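Local coordinates for HTH-type transcriptional regulator Rv1985c/MT2039 (Mycobacterium tuberculosis, PDB 3ISP), which binds DNA as a homodimeric LysR-type transcription factor that probably activates expression of the exporter LysE and represses its own gene, at residues 107-112 with 286-291; 21-26 with 35-40. All coordinates share one frame; numbering follows the deposited sequence.

Interaction 1: residues 107-112 with 286-291; sequences ATWFSA and RAAASG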
ATOM      1  N   ALA A 107     -19.115  15.657 -14.235  1.00 55.33           N
ATOM      2  CA  ALA A 107     -19.302  15.820 -15.666  1.00 61.90           C
ATOM      3  C   ALA A 107     -20.775  15.920 -16.041  1.00 63.83           C
ATOM      4  O   ALA A 107     -21.121  16.400 -17.121  1.00 67.65           O
ATOM      5  CB  ALA A 107     -18.640  14.689 -16.425  1.00 56.51           C
ATOM      6  N   THR A 108     -21.645  15.454 -15.160  1.00 53.34           N
ATOM      7  CA  THR A 108     -23.057  15.464 -15.485  1.00 55.49           C
ATOM      8  C   THR A 108     -23.808  16.490 -14.648  1.00 58.75           C
ATOM      9  O   THR A 108     -23.766  17.686 -14.929  1.00 65.68           O
ATOM     10  CB  THR A 108     -23.676  14.075 -15.348  1.00 52.43           C
ATOM     11  OG1 THR A 108     -23.489  13.598 -14.013  1.00 56.75           O
ATOM     12  CG2 THR A 108     -23.003  13.111 -16.302  1.00 51.95           C
ATOM     13  N   TRP A 109     -24.461  16.034 -13.592  1.00 58.34           N
ATOM     14  CA  TRP A 109     -25.370  16.899 -12.860  1.00 49.94           C
ATOM     15  C   TRP A 109     -24.722  17.947 -11.965  1.00 54.73           C
ATOM     16  O   TRP A 109     -25.237  19.064 -11.881  1.00 57.04           O
ATOM     17  CB  TRP A 109     -26.355  16.060 -12.071  1.00 48.26           C
ATOM     18  CG  TRP A 109     -25.731  15.218 -11.029  1.00 50.10           C
ATOM     19  CD1 TRP A 109     -25.265  13.941 -11.161  1.00 46.83           C
ATOM     20  CD2 TRP A 109     -25.524  15.584  -9.662  1.00 51.35           C
ATOM     21  NE1 TRP A 109     -24.763  13.494  -9.956  1.00 46.40           N
ATOM     22  CE2 TRP A 109     -24.915  14.483  -9.021  1.00 46.49           C
ATOM     23  CE3 TRP A 109     -25.793  16.737  -8.920  1.00 45.45           C
ATOM     24  CZ2 TRP A 109     -24.577  14.503  -7.681  1.00 46.29           C
ATOM     25  CZ3 TRP A 109     -25.458  16.754  -7.595  1.00 48.38           C
ATOM     26  CH2 TRP A 109     -24.854  15.644  -6.983  1.00 46.83           C
ATOM     27  N   PHE A 110     -23.602  17.618 -11.315  1.00 51.00           N
ATOM     28  CA  PHE A 110     -23.061  18.492 -10.263  1.00 50.12           C
ATOM     29  C   PHE A 110     -22.756  19.914 -10.727  1.00 51.06           C
ATOM     30  O   PHE A 110     -22.850  20.864  -9.961  1.00 51.86           O
ATOM     31  CB  PHE A 110     -21.817  17.884  -9.620  1.00 52.68           C
ATOM     32  CG  PHE A 110     -21.425  18.532  -8.314  1.00 48.69           C
ATOM     33  CD1 PHE A 110     -21.834  18.000  -7.112  1.00 47.64           C
ATOM     34  CD2 PHE A 110     -20.634  19.668  -8.293  1.00 49.05           C
ATOM     35  CE1 PHE A 110     -21.469  18.596  -5.919  1.00 49.72           C
ATOM     36  CE2 PHE A 110     -20.265  20.257  -7.103  1.00 46.21           C
ATOM     37  CZ  PHE A 110     -20.685  19.727  -5.920  1.00 44.21           C
ATOM     38  N   SER A 111     -22.370  20.046 -11.984  1.00 54.76           N
ATOM     39  CA  SER A 111     -22.097  21.342 -12.577  1.00 51.75           C
ATOM     40  C   SER A 111     -23.054  22.435 -12.104  1.00 58.35           C
ATOM     41  O   SER A 111     -22.655  23.576 -11.916  1.00 66.96           O
ATOM     42  CB  SER A 111     -22.188  21.220 -14.090  1.00 55.73           C
ATOM     43  OG  SER A 111     -22.233  22.502 -14.674  1.00 68.33           O
ATOM     44  N   ALA A 112     -24.320  22.083 -11.914  1.00 60.67           N
ATOM     45  CA  ALA A 112     -25.363  23.066 -11.628  1.00 56.96           C
ATOM     46  C   ALA A 112     -25.109  23.817 -10.341  1.00 61.32           C
ATOM     47  O   ALA A 112     -25.635  24.912 -10.147  1.00 68.71           O
ATOM     48  CB  ALA A 112     -26.736  22.389 -11.579  1.00 54.32           C
ATOM     49  N   ARG A 286     -28.414  18.860  -3.281  1.00 50.85           N
ATOM     50  CA  ARG A 286     -29.618  18.043  -3.406  1.00 53.22           C
ATOM     51  C   ARG A 286     -30.485  18.423  -4.612  1.00 52.87           C
ATOM     52  O   ARG A 286     -31.037  17.558  -5.296  1.00 50.66           O
ATOM     53  CB  ARG A 286     -30.443  18.108  -2.121  1.00 57.11           C
ATOM     54  CG  ARG A 286     -30.289  16.885  -1.231  1.00 65.47           C
ATOM     55  CD  ARG A 286     -31.183  16.936   0.013  1.00 70.29           C
ATOM     56  NE  ARG A 286     -31.267  15.614   0.633  1.00 79.10           N
ATOM     57  CZ  ARG A 286     -31.666  15.386   1.884  1.00 86.68           C
ATOM     58  NH1 ARG A 286     -32.019  16.403   2.664  1.00 85.54           N
ATOM     59  NH2 ARG A 286     -31.705  14.141   2.361  1.00 76.85           N
ATOM     60  N   ALA A 287     -30.596  19.720  -4.865  1.00 49.37           N
ATOM     61  CA  ALA A 287     -31.408  20.222  -5.961  1.00 44.47           C
ATOM     62  C   ALA A 287     -30.734  19.987  -7.309  1.00 51.50           C
ATOM     63  O   ALA A 287     -31.397  19.763  -8.317  1.00 58.59           O
ATOM     64  CB  ALA A 287     -31.702  21.687  -5.761  1.00 34.27           C
ATOM     65  N   ALA A 288     -29.411  20.040  -7.330  1.00 49.54           N
ATOM     66  CA  ALA A 288     -28.680  19.806  -8.557  1.00 47.48           C
ATOM     67  C   ALA A 288     -28.881  18.353  -8.991  1.00 52.06           C
ATOM     68  O   ALA A 288     -28.726  17.999 -10.174  1.00 48.67           O
ATOM     69  CB  ALA A 288     -27.211  20.114  -8.360  1.00 48.94           C
ATOM     70  N   ALA A 289     -29.243  17.511  -8.033  1.00 46.79           N
ATOM     71  CA  ALA A 289     -29.415  16.098  -8.322  1.00 49.25           C
ATOM     72  C   ALA A 289     -30.882  15.700  -8.528  1.00 53.85           C
ATOM     73  O   ALA A 289     -31.194  14.512  -8.627  1.00 50.57           O
ATOM     74  CB  ALA A 289     -28.791  15.263  -7.227  1.00 49.73           C
ATOM     75  N   SER A 290     -31.781  16.679  -8.596  1.00 48.76           N
ATOM     76  CA  SER A 290     -33.189  16.357  -8.751  1.00 52.38           C
ATOM     77  C   SER A 290     -33.407  15.566 -10.033  1.00 56.17           C
ATOM     78  O   SER A 290     -34.414  14.876 -10.192  1.00 59.02           O
ATOM     79  CB  SER A 290     -34.057  17.612  -8.727  1.00 56.43           C
ATOM     80  OG  SER A 290     -33.704  18.510  -9.757  1.00 59.32           O
ATOM     81  N   GLY A 291     -32.429  15.633 -10.928  1.00 53.97           N
ATOM     82  CA  GLY A 291     -32.530  14.979 -12.211  1.00 48.97           C
ATOM     83  C   GLY A 291     -32.023  13.555 -12.266  1.00 49.09           C
ATOM     84  O   GLY A 291     -32.082  12.923 -13.321  1.00 56.21           O
TER
HETATM   85  O   HOH W   1     -28.044  19.273 -12.491  1.00 52.51           O
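Trp109 O takes two hydrogen bonds, and one of them carries the contact across to Ala288. A water donates to Trp109 O at 2.9 Å and, with its other hydrogen, to Ala288 O at 2.7 Å, so two acceptors that could not bond each other directly are joined. The second donor to Trp109 O is Ala112 N at 3.2 Å, which closes a turn from Trp109 to Ala112. Beside this bridge the indole packs against the end of the helix. Its CG sits between the backbone N and the carbonyl carbon of Trp109 (chi1 63°), a setting that lays the ring alongside Ala288 and Ala289. Ala289 CB stands over one face as a CH-pi contact, 3.8 Å from the centroid of the six-membered ring and 16° off its normal, while Phe110 CB lies over the rim of the opposite face. Ala288 CB comes in the ring plane, 3.7 Å from Trp109 CE3. The elements joined belong to the LysR substrate-binding domain, which has the periplasmic-binding-protein fold: a loop leading from helix 103-107 to strand 120-126, and the C-terminal end of helix 276-288. Leu160 of strand 155-169 and Leu292 also touch the indole, whereas Ser111 packs on Ala229 of the second subunit. Further out, the methyls of Ala112 and Ala288 meet CB to CB at 4.0 Å. In the last turn of the helix, Ala287 O receives both Ser290 N, at 3.1 Å, and Ser290 OG, at 3.0 Å, from just beyond its end, which ties the chain back as it leaves the helix.

Interaction 2: residues 21-26 with 35-40; sequences GSFDAA and SAVSQR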
ATOM      1  N   GLY A  21       3.018  20.224   7.350  1.00 82.12           N
ATOM      2  CA  GLY A  21       4.119  19.274   7.430  1.00 77.58           C
ATOM      3  C   GLY A  21       5.424  19.783   8.027  1.00 83.85           C
ATOM      4  O   GLY A  21       6.498  19.499   7.494  1.00 90.70           O
ATOM      5  N   SER A  22       5.336  20.524   9.130  1.00 85.18           N
ATOM      6  CA  SER A  22       6.511  21.053   9.826  1.00 83.81           C
ATOM      7  C   SER A  22       6.125  21.741  11.127  1.00 86.70           C
ATOM      8  O   SER A  22       5.121  22.452  11.181  1.00 89.02           O
ATOM      9  CB  SER A  22       7.249  22.058   8.944  1.00 88.33           C
ATOM     10  OG  SER A  22       8.002  22.961   9.738  1.00 90.59           O
ATOM     11  N   PHE A  23       6.924  21.546  12.174  1.00 85.87           N
ATOM     12  CA  PHE A  23       6.685  22.235  13.445  1.00 88.74           C
ATOM     13  C   PHE A  23       7.071  23.714  13.369  1.00 93.19           C
ATOM     14  O   PHE A  23       6.377  24.575  13.906  1.00 90.97           O
ATOM     15  CB  PHE A  23       7.438  21.555  14.592  1.00 86.88           C
ATOM     16  CG  PHE A  23       6.655  20.464  15.277  1.00 85.53           C
ATOM     17  CD1 PHE A  23       6.156  19.389  14.561  1.00 86.16           C
ATOM     18  CD2 PHE A  23       6.434  20.506  16.642  1.00 82.79           C
ATOM     19  CE1 PHE A  23       5.446  18.385  15.194  1.00 80.08           C
ATOM     20  CE2 PHE A  23       5.725  19.506  17.278  1.00 80.03           C
ATOM     21  CZ  PHE A  23       5.232  18.445  16.555  1.00 77.23           C
ATOM     22  N   ASP A  24       8.187  23.996  12.700  1.00101.49           N
ATOM     23  CA  ASP A  24       8.660  25.366  12.512  1.00101.17           C
ATOM     24  C   ASP A  24       7.708  26.165  11.628  1.00101.32           C
ATOM     25  O   ASP A  24       7.378  27.316  11.932  1.00 99.74           O
ATOM     26  CB  ASP A  24      10.068  25.375  11.908  1.00102.42           C
ATOM     27  CG  ASP A  24      11.158  25.256  12.961  1.00107.56           C
ATOM     28  OD1 ASP A  24      10.829  25.264  14.169  1.00103.20           O
ATOM     29  OD2 ASP A  24      12.345  25.159  12.578  1.00112.91           O
ATOM     30  N   ALA A  25       7.276  25.552  10.530  1.00 97.25           N
ATOM     31  CA  ALA A  25       6.346  26.208   9.625  1.00 95.28           C
ATOM     32  C   ALA A  25       5.114  26.659  10.393  1.00 94.93           C
ATOM     33  O   ALA A  25       4.808  27.847  10.446  1.00100.89           O
ATOM     34  CB  ALA A  25       5.962  25.284   8.484  1.00 88.84           C
ATOM     35  N   ALA A  26       4.423  25.711  11.011  1.00 93.01           N
ATOM     36  CA  ALA A  26       3.167  26.003  11.692  1.00 94.66           C
ATOM     37  C   ALA A  26       3.349  26.950  12.871  1.00 98.95           C
ATOM     38  O   ALA A  26       2.370  27.445  13.430  1.00 98.49           O
ATOM     39  CB  ALA A  26       2.500  24.721  12.141  1.00 89.54           C
ATOM     40  N   SER A  35       8.744  25.484  20.577  1.00 95.05           N
ATOM     41  CA  SER A  35       8.429  24.998  21.919  1.00 93.59           C
ATOM     42  C   SER A  35       6.920  25.037  22.241  1.00 95.18           C
ATOM     43  O   SER A  35       6.349  24.043  22.714  1.00 88.35           O
ATOM     44  CB  SER A  35       9.226  25.796  22.958  1.00 93.83           C
ATOM     45  OG  SER A  35       9.000  25.308  24.270  1.00100.19           O
ATOM     46  N   ALA A  36       6.282  26.181  21.979  1.00 95.06           N
ATOM     47  CA  ALA A  36       4.855  26.360  22.248  1.00 88.17           C
ATOM     48  C   ALA A  36       4.046  25.352  21.458  1.00 83.86           C
ATOM     49  O   ALA A  36       3.241  24.609  22.017  1.00 81.36           O
ATOM     50  CB  ALA A  36       4.416  27.772  21.903  1.00 89.30           C
ATOM     51  N   VAL A  37       4.268  25.341  20.151  1.00 83.54           N
ATOM     52  CA  VAL A  37       3.638  24.368  19.269  1.00 84.91           C
ATOM     53  C   VAL A  37       3.882  22.953  19.788  1.00 79.29           C
ATOM     54  O   VAL A  37       2.976  22.120  19.806  1.00 72.58           O
ATOM     55  CB  VAL A  37       4.166  24.502  17.819  1.00 81.41           C
ATOM     56  CG1 VAL A  37       3.806  23.282  17.000  1.00 80.99           C
ATOM     57  CG2 VAL A  37       3.621  25.758  17.173  1.00 80.53           C
ATOM     58  N   SER A  38       5.109  22.696  20.232  1.00 79.64           N
ATOM     59  CA  SER A  38       5.472  21.386  20.752  1.00 78.74           C
ATOM     60  C   SER A  38       4.705  21.042  22.023  1.00 79.40           C
ATOM     61  O   SER A  38       4.160  19.946  22.140  1.00 79.28           O
ATOM     62  CB  SER A  38       6.976  21.298  20.997  1.00 80.58           C
ATOM     63  OG  SER A  38       7.689  21.298  19.773  1.00 85.19           O
ATOM     64  N   GLN A  39       4.664  21.969  22.974  1.00 77.38           N
ATOM     65  CA  GLN A  39       3.948  21.721  24.221  1.00 77.37           C
ATOM     66  C   GLN A  39       2.469  21.692  23.948  1.00 73.80           C
ATOM     67  O   GLN A  39       1.708  21.035  24.654  1.00 74.34           O
ATOM     68  CB  GLN A  39       4.225  22.815  25.251  1.00 86.33           C
ATOM     69  CG  GLN A  39       5.554  22.703  25.955  1.00 88.76           C
ATOM     70  CD  GLN A  39       5.998  24.026  26.531  1.00 93.57           C
ATOM     71  OE1 GLN A  39       7.144  24.438  26.351  1.00 94.10           O
ATOM     72  NE2 GLN A  39       5.084  24.716  27.211  1.00 89.06           N
ATOM     73  N   ARG A  40       2.053  22.435  22.933  1.00 72.63           N
ATOM     74  CA  ARG A  40       0.637  22.531  22.634  1.00 75.86           C
ATOM     75  C   ARG A  40       0.134  21.195  22.112  1.00 74.95           C
ATOM     76  O   ARG A  40      -0.885  20.680  22.578  1.00 73.37           O
ATOM     77  CB  ARG A  40       0.372  23.644  21.632  1.00 79.34           C
ATOM     78  CG  ARG A  40      -1.075  24.053  21.570  1.00 82.47           C
ATOM     79  CD  ARG A  40      -1.187  25.475  21.071  1.00 92.48           C
ATOM     80  NE  ARG A  40      -0.460  26.410  21.923  1.00 88.69           N
ATOM     81  CZ  ARG A  40      -0.348  27.709  21.668  1.00 98.04           C
ATOM     82  NH1 ARG A  40      -0.917  28.219  20.580  1.00 96.73           N
ATOM     83  NH2 ARG A  40       0.329  28.496  22.498  1.00 94.65           N
TER
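At the edge of the Phe23 ring lies Ser38 of helix 34-48: its CA is in the ring plane, and Ser38 OG sits near that plane, 3.5 Å from Phe23 CD2. Val37 approaches obliquely, with CG1 3.8 Å from Phe23 CD2. This branch is anti to the backbone N of Val37 (chi1 165°), which carries it toward the ring and leaves CG2 to point at Ala26, whose carbonyl oxygen it only grazes. Around the pair, Val17 of helix 9-20 touches Phe23, Ala26 and Val37 alike, and Ile41 and Cys59 add to the cover of the ring. The two helices, 23-27 and 34-48, form the predicted helix-turn-helix of the LysR DNA-binding domain, in which the second is by convention the recognition helix. The first is capped by Ser22, whose OG accepts a nearly straight bond from Ala25 N (2.8 Å, 171°). Ser38 OG, for its part, bonds to Pro34 O one turn back, and its oxygen may be a mildly favourable neighbour for the positive rim of the ring. The contact between the two helices is therefore mainly apolar, with the one polar atom that meets the ring already bonded within its own helix.

Interactions 1 and 2 lie on opposite sides of the chain's centre, their own centres about 42 Å apart, and share no element: 107-112 with 286-291 belongs to the regulatory domain, 21-26 with 35-40 to the DNA-binding domain. Both are partly buried and turn on one aromatic side chain, yet they use it differently. In interaction 1 a ring face receives a methyl and a water links two carbonyls at a helix end; in interaction 2 a ring meets a serine at its edge and a valine obliquely, and the contact between the segments is mainly apolar. The first brings together parts distant in sequence near a subunit interface; the second joins neighbouring helices, untouched by any other protein chain of the assembly.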